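Local coordinates for putative nitrate transport protein (Thermoplasma volcanium, PDB 3MST) that is a putative nitrate transport protein, probably a substrate-binding component, at residues V30-L35 against G198-E203. Residues are numbered along the deposited sequence; the frame is centred on the assembly and turned at random. Where two conformers were deposited one is given.
Sequences VSFPLL and GYYSEE
Phe32 and Tyr200 meet ring to ring where helix 32-36 faces the linker between helices 186-197 and 202-208, in a two-lobed α/β fold like that of periplasmic binding proteins. From its CB, which points toward the linker, Phe32 sends CG beside its own backbone N and anti to the carbonyl carbon (chi1 -65°), a torsion that carries CZ across to the tyrosine. Ile193 and Met205 also touch the phenylalanine side chain, apolar residues suited to a flat hydrocarbon ring. CZ, at the far end, is the atom that touches: it lies 3.6 Å from Tyr200 CE2 and 4.1 Å from Tyr200 CZ. CE2 approaches the phenylalanine ring at its edge, near the ring plane. The two planes stand almost perpendicular, at 89°, with centroids 5.8 Å apart, and Phe32 CZ reaches the tyrosine ring obliquely. Both residues are buried, and an aromatic of each kind fits: phenylalanine offers carbon alone, whereas tyrosine also carries a hydroxyl, which finds a backbone acceptor at Ser27 O. This bond ties the linker to the loop ahead of helix 32-36. Further along the linker, Ser201 serves as N-cap of the next helix, its OG bonded to Val204 N; a short hydroxyl side chain suits that place. A bound acetate, probably from the crystallisation liquor, sits about 4 Å from the side chain of Tyr200. The neighbouring Tyr199 places its CD1 3.5 Å above the Tyr200 ring plane, over the ring centre.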
loop_
_atom_site.group_PDB
_atom_site.type_symbol
_atom_site.label_atom_id
_atom_site.label_comp_id
_atom_site.label_asym_id
_atom_site.label_seq_id
_atom_site.Cartn_x
_atom_site.Cartn_y
_atom_site.Cartn_z
ATOM N N VAL A 30 1.242 -0.002 -4.082
ATOM C CA VAL A 30 2.688 0.093 -3.861
ATOM C C VAL A 30 3.481 -0.279 -5.111
ATOM O O VAL A 30 4.572 0.213 -5.309
ATOM C CB VAL A 30 3.163 -0.767 -2.655
ATOM C CG1 VAL A 30 3.079 -2.285 -2.980
ATOM C CG2 VAL A 30 4.589 -0.392 -2.238
ATOM N N SER A 31 2.932 -1.156 -5.967
ATOM C CA SER A 31 3.616 -1.558 -7.191
ATOM C C SER A 31 3.571 -0.563 -8.330
ATOM O O SER A 31 4.362 -0.692 -9.269
ATOM C CB SER A 31 3.037 -2.871 -7.706
ATOM O OG SER A 31 1.732 -2.724 -8.231
ATOM N N PHE A 32 2.640 0.386 -8.288
ATOM C CA PHE A 32 2.294 1.108 -9.499
ATOM C C PHE A 32 3.470 1.897 -10.072
ATOM O O PHE A 32 3.616 1.911 -11.306
ATOM C CB PHE A 32 1.086 1.993 -9.290
ATOM C CG PHE A 32 -0.217 1.233 -8.993
ATOM C CD1 PHE A 32 -0.309 -0.149 -9.058
ATOM C CD2 PHE A 32 -1.311 1.987 -8.646
ATOM C CE1 PHE A 32 -1.554 -0.770 -8.770
ATOM C CE2 PHE A 32 -2.539 1.412 -8.352
ATOM C CZ PHE A 32 -2.649 0.028 -8.400
ATOM N N PRO A 33 4.315 2.553 -9.260
ATOM C CA PRO A 33 5.435 3.285 -9.839
ATOM C C PRO A 33 6.384 2.393 -10.617
ATOM O O PRO A 33 7.002 2.890 -11.602
ATOM C CB PRO A 33 6.108 3.935 -8.619
ATOM C CG PRO A 33 4.930 4.152 -7.669
ATOM C CD PRO A 33 4.190 2.828 -7.826
ATOM N N LEU A 34 6.542 1.124 -10.253
ATOM C CA LEU A 34 7.426 0.222 -11.017
ATOM C C LEU A 34 6.689 -0.382 -12.210
ATOM O O LEU A 34 7.312 -0.589 -13.272
ATOM C CB LEU A 34 8.048 -0.843 -10.124
ATOM C CG LEU A 34 8.959 -0.212 -9.040
ATOM C CD1 LEU A 34 9.544 -1.330 -8.120
ATOM C CD2 LEU A 34 10.078 0.671 -9.619
ATOM N N LEU A 35 5.367 -0.598 -12.139
ATOM C CA LEU A 35 4.619 -1.101 -13.275
ATOM C C LEU A 35 4.720 -0.155 -14.433
ATOM O O LEU A 35 4.862 -0.584 -15.571
ATOM C CB LEU A 35 3.124 -1.306 -12.966
ATOM C CG LEU A 35 2.778 -2.400 -11.951
ATOM C CD1 LEU A 35 1.272 -2.509 -11.843
ATOM C CD2 LEU A 35 3.365 -3.793 -12.337
ATOM N N GLY A 198 -4.320 -6.694 -13.534
ATOM C CA GLY A 198 -5.365 -7.697 -13.572
ATOM C C GLY A 198 -6.381 -7.449 -12.483
ATOM O O GLY A 198 -6.798 -8.418 -11.824
ATOM N N TYR A 199 -6.751 -6.186 -12.223
ATOM C CA TYR A 199 -7.662 -5.972 -11.110
ATOM C C TYR A 199 -8.555 -4.766 -11.253
ATOM O O TYR A 199 -9.697 -4.848 -10.874
ATOM C CB TYR A 199 -6.827 -5.847 -9.831
ATOM C CG TYR A 199 -7.599 -5.859 -8.567
ATOM C CD1 TYR A 199 -8.129 -4.674 -8.046
ATOM C CD2 TYR A 199 -7.827 -7.039 -7.886
ATOM C CE1 TYR A 199 -8.883 -4.677 -6.885
ATOM C CE2 TYR A 199 -8.559 -7.055 -6.711
ATOM C CZ TYR A 199 -9.099 -5.886 -6.230
ATOM O OH TYR A 199 -9.817 -5.908 -5.057
ATOM N N TYR A 200 -8.031 -3.656 -11.748
ATOM C CA TYR A 200 -8.735 -2.407 -11.866
ATOM C C TYR A 200 -9.081 -2.177 -13.317
ATOM O O TYR A 200 -8.244 -2.390 -14.205
ATOM C CB TYR A 200 -7.869 -1.256 -11.410
ATOM C CG TYR A 200 -7.337 -1.377 -10.014
ATOM C CD1 TYR A 200 -8.072 -0.927 -8.916
ATOM C CD2 TYR A 200 -6.116 -1.938 -9.772
ATOM C CE1 TYR A 200 -7.562 -1.073 -7.610
ATOM C CE2 TYR A 200 -5.617 -2.074 -8.515
ATOM C CZ TYR A 200 -6.319 -1.626 -7.426
ATOM O OH TYR A 200 -5.825 -1.709 -6.119
ATOM N N SER A 201 -10.270 -1.664 -13.555
ATOM C CA SER A 201 -10.596 -1.179 -14.886
ATOM C C SER A 201 -9.850 0.136 -15.207
ATOM O O SER A 201 -9.427 0.878 -14.319
ATOM C CB SER A 201 -12.101 -0.962 -14.993
ATOM O OG SER A 201 -12.530 0.188 -14.272
ATOM N N GLU A 202 -9.699 0.443 -16.483
ATOM C CA GLU A 202 -9.101 1.704 -16.867
ATOM C C GLU A 202 -9.938 2.887 -16.354
ATOM O O GLU A 202 -9.395 3.911 -15.917
ATOM C CB GLU A 202 -8.953 1.750 -18.390
ATOM C CG GLU A 202 -7.884 2.666 -18.900
ATOM C CD GLU A 202 -7.527 2.343 -20.385
ATOM O OE1 GLU A 202 -7.223 1.159 -20.735
ATOM O OE2 GLU A 202 -7.543 3.289 -21.183
ATOM N N GLU A 203 -11.270 2.739 -16.428
ATOM C CA GLU A 203 -12.182 3.816 -16.019
ATOM C C GLU A 203 -12.000 4.131 -14.536
ATOM O O GLU A 203 -11.886 5.307 -14.160
ATOM C CB GLU A 203 -13.643 3.446 -16.330
#